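Local coordinates for protein delta toxin (Clostridium perfringens, PDB 2YGT) that probably forms beta-barrel pores in target cell membranes, as a haemolytic zinc-binding toxin related to the leukocidins and hemolysins, at residues I108-P113 with G132-S137; S169-N174 with F229-T234; I64-G69 with V148-S153; T125-I130 with A144-S149; D103-I108 with T234-T239. One frame throughout, in Å; residues are numbered along the deposited sequence.

Interaction 1: I108-P113 with G132-S137; sequences IVDSVP and GGIDTS
Asp110 and Thr136 meet from opposite directions across the gap between two strands that belong to different sheets and run at 21° to each other. The polar part is thin. Thr136 OG1 sits close to both carboxylate oxygens of Asp110 and gives a weak hydrogen bond to OD2 at 3.1 Å; its position is less certain than most, and the bond is correspondingly doubtful. A water donates to Asp110 OD2 at 2.6 Å and reaches Ile134 O weakly, extending the link to the backbone of strand 134-137. Within its own strand Asp110 is steadied by Ser111 N, which lies 2.9 Å from OD1 and uses the anti lone pair of that oxygen.

The apolar part rests on beta-branched residues, whose methyl groups lie close to the strand. Val112 turns CG1 anti to its carbonyl carbon (chi1 -76°) and thereby sets it 3.7 Å from Thr136 CB. Ile134 CG2 touches Asp110 CB at 4.2 Å. Threonine suits position 136 because its methyl lies against the Asp110 carboxylate while its hydroxyl faces the same acid.

Asp110 and Asp166 bind zinc in a structure of this protein, and here a zinc ion lies about 4 Å from the Asp110 side chain. The water and the Ser111 N-H probably help to set the turn of this carboxylate, in a light polar link at the surface with a few methyl contacts beside it.

Interaction 2: S169-N174 with F229-T234; sequences SIASWN and FGVVLT
The indole of Trp173 lies over the ring of Phe229 in a face-to-face stack, the five-membered ring centroid 4.3 Å from the phenyl centroid and the planes 27° apart. The side chains run in opposite senses, so that each CB lies over the other's ring. Phe229 CB sits 3.7 Å from the centroid of the indole six-membered ring, almost on its normal, while Trp173 CB lies over the Phe229 face in a second CH-pi contact at 4.1 Å. Both residues hold CG anti to the carbonyl carbon (chi1 -62° for Trp173), which lays the rings along the space between the strands. The closest atoms are Trp173 CE3 and Phe229 CD2, 3.4 Å apart.

Val231 takes the indole from another direction: its CG1 meets Trp173 CH2 at the ring edge, 4.0 Å away, and the same methyl touches Ala171 CB at 4.1 Å. Small alanine suits a place where valine approaches, and large tryptophan spans the wider separation next to it.

Strands 170-174 and 229-234 run nearly antiparallel but in different sheets of the beta-sandwich, with axes 8.9 Å apart. No hydrogen bond joins them. Trp173 NE1 is satisfied by Pro113 O, and Tyr154 meets Phe229 edge-to-face. The sheets are thus held here by dispersion and buried apolar surface, with the indole's one polar atom paired to a backbone carbonyl.

Interaction 3: I64-G69 with V148-S153; sequences IISLKG and VSKSIS
This is a buried face-to-face contact between strands of two different sheets: 64-69 lies in the large antiparallel sheet of the sandwich, and 148-153 forms an outer strand of the three-stranded sheet. The strands run 22° from parallel with axes 8.7 Å apart, too far for backbone pairing, and no hydrogen bond passes between them. Side chains do all the joining.

At one end two branched aliphatic residues meet, Ile64 CD1 reaching Val148 CG1 at 4.2 Å. Ile64 extends its longer branch (chi2 171°) to get there, while its CG2 branch lies near Lys150 CB at 4.4 Å. The three-stranded sheet agrees with the pre-stem of leukocidin-type monomers, in which the segment that will build the membrane barrel is stored folded against the sandwich; by that likeness, the contact would be part of the water-soluble form.

Towards the other end, Ser66 is met by two longer chains. Lys150 bends at CB-CG (chi2 55°), and its CE methylene then comes alongside Ser66 CB at 3.8 Å; a lysine can thus give methylene surface to the contact from a partly exposed position. Ile152 sends CD1 to within 3.4 Å of Ser66 OG and 4.0 Å of Ser66 CB. Serine is short enough to let both chains come up to it from the same strand, and its hydroxyl is hydrogen-bonded to Asn228 ND2. Asn228 serves both sides, since its ND2 also binds Leu67 O and its OD1 takes the backbone N-H of Ser153.

Interaction 4: T125-I130 with A144-S149; sequences TISYSI and ANYAVS
Val148 O is approached by two groups of the opposing strand. Tyr128 N donates to it with an angle of 168° at the hydrogen, but the modelled length of 2.5 Å is doubtful and probably reflects model error; the CA-H of Ser127 adds a weaker contact at 3.1 Å. Val148 N returns a bond to Tyr128 O at 3.2 Å, completing an antiparallel hydrogen-bonded pair. Ser127 and Ser149 form the next, non-hydrogen-bonded pair, where Ser149 CA-H points to Ile126 O.

Ala147 and Val148 both face Tyr128, a classic beta bulge that marks the start of the outer strand 148-155 of the three-stranded sheet, probably the folded pre-stem of the toxin monomer. The extra residue is a small one. Its CB packs on Ile130 CG1 at 3.8 Å, while Val148 and Tyr128 touch through their CB atoms on the face that turns to the sandwich.

On the other face, Tyr146 holds CG anti to its carbonyl carbon (chi1 -74°), which lays the ring over Ser127. Ser127 CB sits 3.4 Å from the ring centroid, 16° off the normal, a CH-pi contact that a short side chain allows. Ser129 OG lies at the ring edge, 3.4 Å from Tyr146 CD1. A water 3.1 Å from Ser129 OG donates weakly to Asn145 O. Tyr128 carries its hydroxyl away to a hydrogen bond with Asp55 OD2.

Interaction 5: D103-I108 with T234-T239; sequences DSSVKI and TAPNGT
Thr234 holds OG1 between its backbone N and carbonyl carbon (chi1 60°), which turns the hydroxyl toward Lys107 and puts it 3.7 Å from Lys107 CB. Val106, with CG1 anti to the backbone N (chi1 177°), directs CG2 onto Ala235 CB at 4.0 Å; a methyl on one side and a valine branch on the other make an apolar contact in a buried place.

The backbones of Lys107 and Thr234 form an antiparallel hydrogen-bonded pair. Thr234 N gives the shorter bond, 2.8 Å to Lys107 O and in the carbonyl plane, and Lys107 N binds Thr234 O in return. That same oxygen also receives the CA-H of Val106.

Beyond the pair the chains diverge and water takes over. One molecule donates to Ser105 O and lies 2.9 Å from Thr234 OG1; another donates 2.8 Å to Ser104 O and also to Thr239 OG1. Pro236 CD lies 3.3 Å from Ser105 O. Proline has no N-H to offer the facing chain, and the cross-strand hydrogen bonds of this contact do not go on past Thr234. Its carbonyl closes a type I turn by accepting both N and OG1 of Thr239, at 3.0 and 2.7 Å.

Strand 107-112 is an outermost strand of the seven-stranded sheet, and this contact starts its pairing with strand 224-235. On the other flank of 224-235 lies strand 61-72, where Met61 bonds to Ala235.

Overall arrangement
Interactions 4 and 5 join neighbouring strands within a sheet by backbone hydrogen bonds, whereas interactions 1, 2 and 3 pack one sheet against another through side chains. Interaction 2 is a buried apolar contact inside the sandwich; interaction 3 is also buried but mixes aliphatic carbons with a serine. Interaction 4 is buried, and interaction 5 only partly so, at the sheet's edge. Interaction 1, at the surface, uses an acid, a hydroxyl and water. Strand 107-112 serves interactions 1 and 5, strand 224-235 serves 2 and 5, and strand 148-155 serves 3 and 4. Interactions 1 and 3 lay the three-stranded sheet on the sandwich, where Ile126 of interaction 4 touches Val232 of interaction 2 and Ile64 of 3.

Interaction 1: I108-P113 with G132-S137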
# COMPACT_ATOMS: atom_id res chain seq x y z
N ILE A 108 16.95 3.60 3.76
CA ILE A 108 15.59 3.87 4.18
C ILE A 108 15.63 4.15 5.68
O ILE A 108 15.94 3.25 6.46
CB ILE A 108 14.65 2.68 3.92
CG1 ILE A 108 14.70 2.27 2.44
CG2 ILE A 108 13.23 3.01 4.34
CD1 ILE A 108 13.79 1.09 2.11
N VAL A 109 15.35 5.38 6.08
CA VAL A 109 15.48 5.73 7.49
C VAL A 109 14.15 5.84 8.23
O VAL A 109 14.12 5.96 9.46
CB VAL A 109 16.30 7.03 7.68
CG1 VAL A 109 17.70 6.84 7.11
CG2 VAL A 109 15.59 8.20 7.03
N ASP A 110 13.05 5.78 7.49
CA ASP A 110 11.72 5.72 8.10
C ASP A 110 10.66 5.42 7.05
O ASP A 110 10.88 5.62 5.86
CB ASP A 110 11.39 7.01 8.84
CG ASP A 110 10.68 6.76 10.16
OD1 ASP A 110 9.85 5.83 10.22
OD2 ASP A 110 10.95 7.49 11.14
N SER A 111 9.51 4.92 7.51
CA SER A 111 8.41 4.59 6.60
C SER A 111 7.07 4.53 7.33
O SER A 111 7.02 4.43 8.56
CB SER A 111 8.69 3.25 5.90
OG SER A 111 8.86 2.20 6.84
N VAL A 112 6.00 4.61 6.57
CA VAL A 112 4.65 4.51 7.11
C VAL A 112 3.78 3.78 6.11
O VAL A 112 4.03 3.85 4.90
CB VAL A 112 4.05 5.91 7.38
CG1 VAL A 112 4.65 6.51 8.65
CG2 VAL A 112 4.28 6.82 6.18
N PRO A 113 2.74 3.07 6.59
CA PRO A 113 2.31 2.93 7.99
C PRO A 113 3.29 2.13 8.84
O PRO A 113 4.06 1.32 8.32
CB PRO A 113 0.98 2.17 7.88
CG PRO A 113 0.58 2.24 6.44
CD PRO A 113 1.84 2.35 5.66
N GLY A 132 17.70 17.83 8.93
CA GLY A 132 17.61 16.42 8.60
C GLY A 132 16.57 15.63 9.38
O GLY A 132 16.20 14.52 8.99
N GLY A 133 16.08 16.20 10.47
CA GLY A 133 15.12 15.51 11.32
C GLY A 133 13.90 14.98 10.60
O GLY A 133 13.36 15.63 9.70
N ILE A 134 13.45 13.79 11.00
CA ILE A 134 12.27 13.16 10.42
C ILE A 134 11.25 12.77 11.49
O ILE A 134 11.60 12.15 12.50
CB ILE A 134 12.64 11.89 9.63
CG1 ILE A 134 13.56 12.23 8.46
CG2 ILE A 134 11.39 11.16 9.16
CD1 ILE A 134 12.85 12.92 7.31
N ASP A 135 9.99 13.12 11.26
CA ASP A 135 8.91 12.68 12.14
C ASP A 135 7.83 11.97 11.34
O ASP A 135 7.29 12.52 10.38
CB ASP A 135 8.31 13.86 12.91
CG ASP A 135 7.23 13.42 13.89
OD1 ASP A 135 6.07 13.26 13.47
OD2 ASP A 135 7.56 13.22 15.08
N THR A 136 7.51 10.75 11.74
CA THR A 136 6.47 9.98 11.06
C THR A 136 5.31 9.68 12.00
O THR A 136 5.51 9.23 13.13
CB THR A 136 7.02 8.66 10.49
OG1 THR A 136 7.90 8.05 11.44
CG2 THR A 136 7.78 8.92 9.20
N SER A 137 4.10 9.95 11.53
CA SER A 137 2.91 9.76 12.33
C SER A 137 1.92 8.85 11.62
O SER A 137 1.74 8.94 10.41
CB SER A 137 2.26 11.11 12.63
OG SER A 137 0.99 10.94 13.24
O HOH W 1 12.97 9.06 11.64

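Interaction 2: S169-N174 with F229-T234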
# COMPACT_ATOMS: atom_id res chain seq x y z
N SER A 169 17.06 -1.54 4.10
CA SER A 169 17.04 -2.18 2.79
C SER A 169 15.63 -2.39 2.23
O SER A 169 15.46 -2.48 1.01
CB SER A 169 17.78 -3.52 2.84
OG SER A 169 19.10 -3.35 3.32
N ILE A 170 14.64 -2.48 3.11
CA ILE A 170 13.28 -2.79 2.65
C ILE A 170 12.17 -2.37 3.61
O ILE A 170 12.30 -2.52 4.83
CB ILE A 170 13.13 -4.29 2.31
CG1 ILE A 170 11.76 -4.57 1.70
CG2 ILE A 170 13.33 -5.14 3.55
CD1 ILE A 170 11.60 -5.99 1.18
N ALA A 171 11.09 -1.85 3.05
CA ALA A 171 9.86 -1.62 3.79
C ALA A 171 8.76 -2.43 3.13
O ALA A 171 8.54 -2.33 1.92
CB ALA A 171 9.52 -0.14 3.78
N SER A 172 8.06 -3.25 3.92
CA SER A 172 7.06 -4.16 3.40
C SER A 172 5.74 -4.06 4.16
O SER A 172 5.73 -3.93 5.39
CB SER A 172 7.57 -5.60 3.49
OG SER A 172 8.87 -5.69 2.96
N TRP A 173 4.63 -4.14 3.43
CA TRP A 173 3.31 -4.08 4.05
C TRP A 173 2.41 -5.22 3.58
O TRP A 173 2.36 -5.54 2.40
CB TRP A 173 2.63 -2.74 3.76
CG TRP A 173 3.36 -1.55 4.29
CD1 TRP A 173 3.20 -0.98 5.52
CD2 TRP A 173 4.35 -0.78 3.61
NE1 TRP A 173 4.05 0.10 5.65
CE2 TRP A 173 4.76 0.24 4.49
CE3 TRP A 173 4.94 -0.86 2.35
CZ2 TRP A 173 5.73 1.18 4.14
CZ3 TRP A 173 5.90 0.07 2.00
CH2 TRP A 173 6.29 1.08 2.90
N ASN A 174 1.71 -5.82 4.53
CA ASN A 174 0.67 -6.80 4.23
C ASN A 174 -0.69 -6.21 4.55
O ASN A 174 -0.97 -5.82 5.69
CB ASN A 174 0.87 -8.08 5.03
CG ASN A 174 1.85 -9.03 4.38
OD1 ASN A 174 2.22 -8.86 3.22
ND2 ASN A 174 2.27 -10.05 5.13
N PHE A 229 1.55 4.18 0.49
CA PHE A 229 2.57 3.99 1.52
C PHE A 229 3.71 4.98 1.33
O PHE A 229 3.80 5.64 0.29
CB PHE A 229 3.09 2.55 1.49
CG PHE A 229 2.02 1.50 1.65
CD1 PHE A 229 0.95 1.70 2.51
CD2 PHE A 229 2.10 0.30 0.96
CE1 PHE A 229 -0.03 0.74 2.66
CE2 PHE A 229 1.12 -0.67 1.11
CZ PHE A 229 0.06 -0.45 1.96
N GLY A 230 4.58 5.11 2.33
CA GLY A 230 5.65 6.08 2.24
C GLY A 230 6.98 5.68 2.86
O GLY A 230 7.03 5.02 3.90
N VAL A 231 8.07 6.10 2.22
CA VAL A 231 9.41 5.88 2.77
C VAL A 231 10.24 7.15 2.72
O VAL A 231 9.93 8.09 1.99
CB VAL A 231 10.18 4.79 1.99
CG1 VAL A 231 9.39 3.48 1.95
CG2 VAL A 231 10.52 5.28 0.59
N VAL A 232 11.30 7.17 3.51
CA VAL A 232 12.26 8.26 3.48
C VAL A 232 13.64 7.67 3.23
O VAL A 232 14.08 6.78 3.95
CB VAL A 232 12.29 9.05 4.81
CG1 VAL A 232 13.25 10.23 4.70
CG2 VAL A 232 10.90 9.53 5.19
N LEU A 233 14.31 8.16 2.19
CA LEU A 233 15.67 7.72 1.90
C LEU A 233 16.69 8.82 2.19
O LEU A 233 16.43 10.00 1.97
CB LEU A 233 15.81 7.28 0.44
CG LEU A 233 15.29 5.90 0.03
CD1 LEU A 233 13.78 5.87 0.06
CD2 LEU A 233 15.79 5.56 -1.36
N THR A 234 17.85 8.42 2.70
CA THR A 234 18.98 9.33 2.83
C THR A 234 20.13 8.86 1.96
O THR A 234 20.20 7.69 1.58
CB THR A 234 19.46 9.46 4.29
OG1 THR A 234 19.88 8.17 4.77
CG2 THR A 234 18.36 10.02 5.18

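Interaction 3: I64-G69 with V148-S153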
# COMPACT_ATOMS: atom_id res chain seq x y z
N ILE A 64 11.90 12.01 0.09
CA ILE A 64 10.68 11.39 0.56
C ILE A 64 9.93 10.78 -0.62
O ILE A 64 9.72 11.44 -1.63
CB ILE A 64 9.77 12.41 1.27
CG1 ILE A 64 10.52 13.09 2.41
CG2 ILE A 64 8.52 11.72 1.80
CD1 ILE A 64 9.78 14.26 3.03
N ILE A 65 9.55 9.51 -0.49
CA ILE A 65 8.86 8.83 -1.58
C ILE A 65 7.45 8.37 -1.19
O ILE A 65 7.27 7.60 -0.25
CB ILE A 65 9.66 7.62 -2.09
CG1 ILE A 65 11.03 8.10 -2.61
CG2 ILE A 65 8.89 6.89 -3.18
CD1 ILE A 65 11.96 6.97 -2.96
N SER A 66 6.46 8.86 -1.93
CA SER A 66 5.08 8.44 -1.75
C SER A 66 4.72 7.39 -2.80
O SER A 66 4.84 7.62 -4.00
CB SER A 66 4.14 9.63 -1.84
OG SER A 66 2.78 9.21 -1.87
N LEU A 67 4.29 6.23 -2.33
CA LEU A 67 3.90 5.13 -3.20
C LEU A 67 2.38 5.02 -3.29
O LEU A 67 1.71 4.80 -2.28
CB LEU A 67 4.50 3.82 -2.66
CG LEU A 67 4.33 2.50 -3.41
CD1 LEU A 67 5.39 1.52 -2.93
CD2 LEU A 67 2.94 1.93 -3.20
N LYS A 68 1.84 5.20 -4.49
CA LYS A 68 0.41 5.05 -4.72
C LYS A 68 0.16 3.99 -5.79
O LYS A 68 0.77 4.03 -6.86
CB LYS A 68 -0.23 6.37 -5.15
CG LYS A 68 -0.30 7.41 -4.06
N GLY A 69 -0.73 3.04 -5.51
CA GLY A 69 -0.97 1.96 -6.45
C GLY A 69 -2.40 1.50 -6.56
O GLY A 69 -3.27 1.89 -5.78
N VAL A 148 8.78 20.58 5.83
CA VAL A 148 8.14 19.78 4.79
C VAL A 148 7.31 18.68 5.42
O VAL A 148 7.81 17.89 6.22
CB VAL A 148 9.18 19.12 3.87
CG1 VAL A 148 8.48 18.29 2.80
CG2 VAL A 148 10.09 20.16 3.24
N SER A 149 6.03 18.61 5.06
CA SER A 149 5.19 17.51 5.52
C SER A 149 4.46 16.88 4.34
O SER A 149 3.91 17.57 3.49
CB SER A 149 4.20 17.97 6.59
OG SER A 149 2.99 18.42 6.00
N LYS A 150 4.47 15.55 4.29
CA LYS A 150 3.83 14.81 3.22
C LYS A 150 2.75 13.89 3.80
O LYS A 150 3.03 13.05 4.66
CB LYS A 150 4.87 14.01 2.43
CG LYS A 150 4.29 13.11 1.36
CD LYS A 150 3.40 13.89 0.40
CE LYS A 150 2.73 12.97 -0.61
NZ LYS A 150 1.61 13.64 -1.31
N SER A 151 1.53 14.05 3.32
CA SER A 151 0.41 13.25 3.82
C SER A 151 0.18 11.98 3.01
O SER A 151 0.28 11.98 1.78
CB SER A 151 -0.88 14.08 3.85
OG SER A 151 -0.93 14.85 5.04
N ILE A 152 -0.14 10.90 3.72
CA ILE A 152 -0.41 9.61 3.11
C ILE A 152 -1.80 9.15 3.52
O ILE A 152 -2.19 9.28 4.68
CB ILE A 152 0.64 8.56 3.55
CG1 ILE A 152 1.97 8.81 2.84
CG2 ILE A 152 0.16 7.17 3.26
CD1 ILE A 152 1.86 8.87 1.34
N SER A 153 -2.57 8.63 2.57
CA SER A 153 -3.96 8.28 2.84
C SER A 153 -4.53 7.20 1.92
O SER A 153 -4.35 7.25 0.70
CB SER A 153 -4.83 9.54 2.76
OG SER A 153 -6.17 9.26 3.11

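Interaction 4: T125-I130 with A144-S149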
# COMPACT_ATOMS: atom_id res chain seq x y z
N THR A 125 1.60 10.74 8.15
CA THR A 125 2.28 11.98 7.85
C THR A 125 3.79 11.86 7.99
O THR A 125 4.29 11.38 9.01
CB THR A 125 1.80 13.11 8.77
OG1 THR A 125 0.37 13.17 8.73
CG2 THR A 125 2.39 14.44 8.34
N ILE A 126 4.51 12.29 6.96
CA ILE A 126 5.97 12.33 6.99
C ILE A 126 6.42 13.79 7.03
O ILE A 126 6.23 14.53 6.07
CB ILE A 126 6.59 11.63 5.77
CG1 ILE A 126 6.12 10.17 5.70
CG2 ILE A 126 8.11 11.71 5.83
CD1 ILE A 126 6.68 9.40 4.52
N SER A 127 7.02 14.19 8.14
CA SER A 127 7.42 15.58 8.32
C SER A 127 8.94 15.73 8.42
O SER A 127 9.60 14.98 9.14
CB SER A 127 6.76 16.16 9.57
OG SER A 127 5.36 16.00 9.50
N TYR A 128 9.47 16.70 7.69
CA TYR A 128 10.90 16.96 7.65
C TYR A 128 11.24 18.30 8.31
O TYR A 128 10.54 19.29 8.11
CB TYR A 128 11.40 16.94 6.20
CG TYR A 128 12.88 17.22 6.04
CD1 TYR A 128 13.36 18.52 5.90
CD2 TYR A 128 13.81 16.18 6.03
CE1 TYR A 128 14.72 18.77 5.75
CE2 TYR A 128 15.16 16.42 5.89
CZ TYR A 128 15.61 17.71 5.75
OH TYR A 128 16.96 17.96 5.61
N SER A 129 12.31 18.32 9.09
CA SER A 129 12.78 19.55 9.71
C SER A 129 14.15 19.91 9.14
O SER A 129 14.97 19.03 8.87
CB SER A 129 12.88 19.39 11.23
OG SER A 129 11.61 19.18 11.81
N ILE A 130 14.38 21.21 8.95
CA ILE A 130 15.68 21.69 8.50
C ILE A 130 16.76 21.13 9.42
O ILE A 130 16.66 21.25 10.64
CB ILE A 130 15.74 23.23 8.49
CG1 ILE A 130 14.64 23.80 7.60
CG2 ILE A 130 17.11 23.71 8.03
CD1 ILE A 130 14.57 25.31 7.59
N ALA A 144 1.27 21.21 12.37
CA ALA A 144 2.59 21.55 12.90
C ALA A 144 3.44 22.32 11.89
O ALA A 144 3.28 22.16 10.68
CB ALA A 144 3.31 20.28 13.35
N ASN A 145 4.34 23.15 12.41
CA ASN A 145 5.20 23.97 11.57
C ASN A 145 6.48 23.26 11.13
O ASN A 145 7.59 23.69 11.45
CB ASN A 145 5.54 25.29 12.27
N TYR A 146 6.32 22.15 10.41
CA TYR A 146 7.46 21.45 9.84
C TYR A 146 7.83 22.08 8.50
O TYR A 146 6.97 22.59 7.79
CB TYR A 146 7.14 19.96 9.65
CG TYR A 146 7.13 19.16 10.93
CD1 TYR A 146 8.31 18.69 11.50
CD2 TYR A 146 5.93 18.86 11.58
CE1 TYR A 146 8.30 17.95 12.67
CE2 TYR A 146 5.92 18.13 12.75
CZ TYR A 146 7.10 17.67 13.30
OH TYR A 146 7.10 16.94 14.46
N ALA A 147 9.12 22.04 8.17
CA ALA A 147 9.59 22.61 6.91
C ALA A 147 8.94 21.90 5.72
O ALA A 147 8.60 22.53 4.72
CB ALA A 147 11.10 22.53 6.82
N VAL A 148 8.78 20.58 5.83
CA VAL A 148 8.14 19.78 4.79
C VAL A 148 7.31 18.68 5.42
O VAL A 148 7.81 17.89 6.22
CB VAL A 148 9.18 19.12 3.87
CG1 VAL A 148 8.48 18.29 2.80
CG2 VAL A 148 10.09 20.16 3.24
N SER A 149 6.03 18.61 5.06
CA SER A 149 5.19 17.51 5.52
C SER A 149 4.46 16.88 4.34
O SER A 149 3.91 17.57 3.49
CB SER A 149 4.20 17.97 6.59
OG SER A 149 2.99 18.42 6.00
O HOH W 2 10.44 22.04 11.89

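Interaction 5: D103-I108 with T234-T239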
# COMPACT_ATOMS: atom_id res chain seq x y z
N ASP A 103 24.82 -0.48 -0.42
CA ASP A 103 26.25 -0.57 -0.66
C ASP A 103 26.85 0.82 -0.84
O ASP A 103 28.01 1.06 -0.51
CB ASP A 103 26.55 -1.44 -1.88
CG ASP A 103 26.37 -2.92 -1.60
OD1 ASP A 103 26.41 -3.30 -0.41
OD2 ASP A 103 26.20 -3.70 -2.56
N SER A 104 26.05 1.73 -1.38
CA SER A 104 26.46 3.12 -1.54
C SER A 104 25.98 3.95 -0.35
O SER A 104 25.92 5.18 -0.42
CB SER A 104 25.91 3.70 -2.84
OG SER A 104 26.32 2.94 -3.96
N SER A 105 25.65 3.26 0.73
CA SER A 105 25.15 3.88 1.95
C SER A 105 23.92 4.78 1.73
O SER A 105 23.75 5.79 2.42
CB SER A 105 26.26 4.62 2.70
OG SER A 105 26.92 5.54 1.86
N VAL A 106 23.08 4.40 0.78
CA VAL A 106 21.74 4.98 0.67
C VAL A 106 20.85 4.17 1.60
O VAL A 106 20.90 2.95 1.59
CB VAL A 106 21.21 4.87 -0.77
CG1 VAL A 106 19.77 5.40 -0.85
CG2 VAL A 106 22.12 5.62 -1.73
N LYS A 107 20.05 4.86 2.41
CA LYS A 107 19.28 4.17 3.45
C LYS A 107 17.81 4.58 3.50
O LYS A 107 17.46 5.74 3.31
CB LYS A 107 19.90 4.43 4.83
CG LYS A 107 21.29 3.87 5.02
CD LYS A 107 21.91 4.39 6.30
CE LYS A 107 23.33 3.89 6.48
NZ LYS A 107 23.96 4.46 7.71
N ILE A 108 16.95 3.60 3.76
CA ILE A 108 15.59 3.87 4.18
C ILE A 108 15.63 4.15 5.68
O ILE A 108 15.94 3.25 6.46
CB ILE A 108 14.65 2.68 3.92
CG1 ILE A 108 14.70 2.27 2.44
CG2 ILE A 108 13.23 3.01 4.34
CD1 ILE A 108 13.79 1.09 2.11
N THR A 234 17.85 8.42 2.70
CA THR A 234 18.98 9.33 2.83
C THR A 234 20.13 8.86 1.96
O THR A 234 20.20 7.69 1.58
CB THR A 234 19.46 9.46 4.29
OG1 THR A 234 19.88 8.17 4.77
CG2 THR A 234 18.36 10.02 5.18
N ALA A 235 21.03 9.77 1.64
CA ALA A 235 22.19 9.44 0.82
C ALA A 235 23.31 10.43 1.10
O ALA A 235 23.05 11.62 1.31
CB ALA A 235 21.81 9.45 -0.66
N PRO A 236 24.56 9.95 1.11
CA PRO A 236 25.73 10.82 1.29
C PRO A 236 25.67 11.99 0.31
O PRO A 236 25.19 11.83 -0.81
CB PRO A 236 26.90 9.89 0.96
CG PRO A 236 26.41 8.53 1.31
CD PRO A 236 24.94 8.53 0.96
N ASN A 237 26.17 13.14 0.74
CA ASN A 237 26.02 14.39 -0.02
C ASN A 237 26.31 14.30 -1.52
O ASN A 237 25.64 14.96 -2.32
CB ASN A 237 26.85 15.51 0.62
CG ASN A 237 26.11 16.21 1.73
OD1 ASN A 237 24.88 16.16 1.81
ND2 ASN A 237 26.85 16.89 2.61
N GLY A 238 27.30 13.51 -1.90
CA GLY A 238 27.72 13.46 -3.29
C GLY A 238 26.98 12.49 -4.20
O GLY A 238 27.21 12.47 -5.41
N THR A 239 26.09 11.69 -3.62
CA THR A 239 25.39 10.63 -4.35
C THR A 239 24.71 11.11 -5.63
O THR A 239 23.96 12.09 -5.61
CB THR A 239 24.36 9.91 -3.46
OG1 THR A 239 24.97 9.53 -2.22
CG2 THR A 239 23.82 8.67 -4.16
O HOH W 3 26.40 7.05 -2.45
O HOH W 4 22.69 7.99 3.96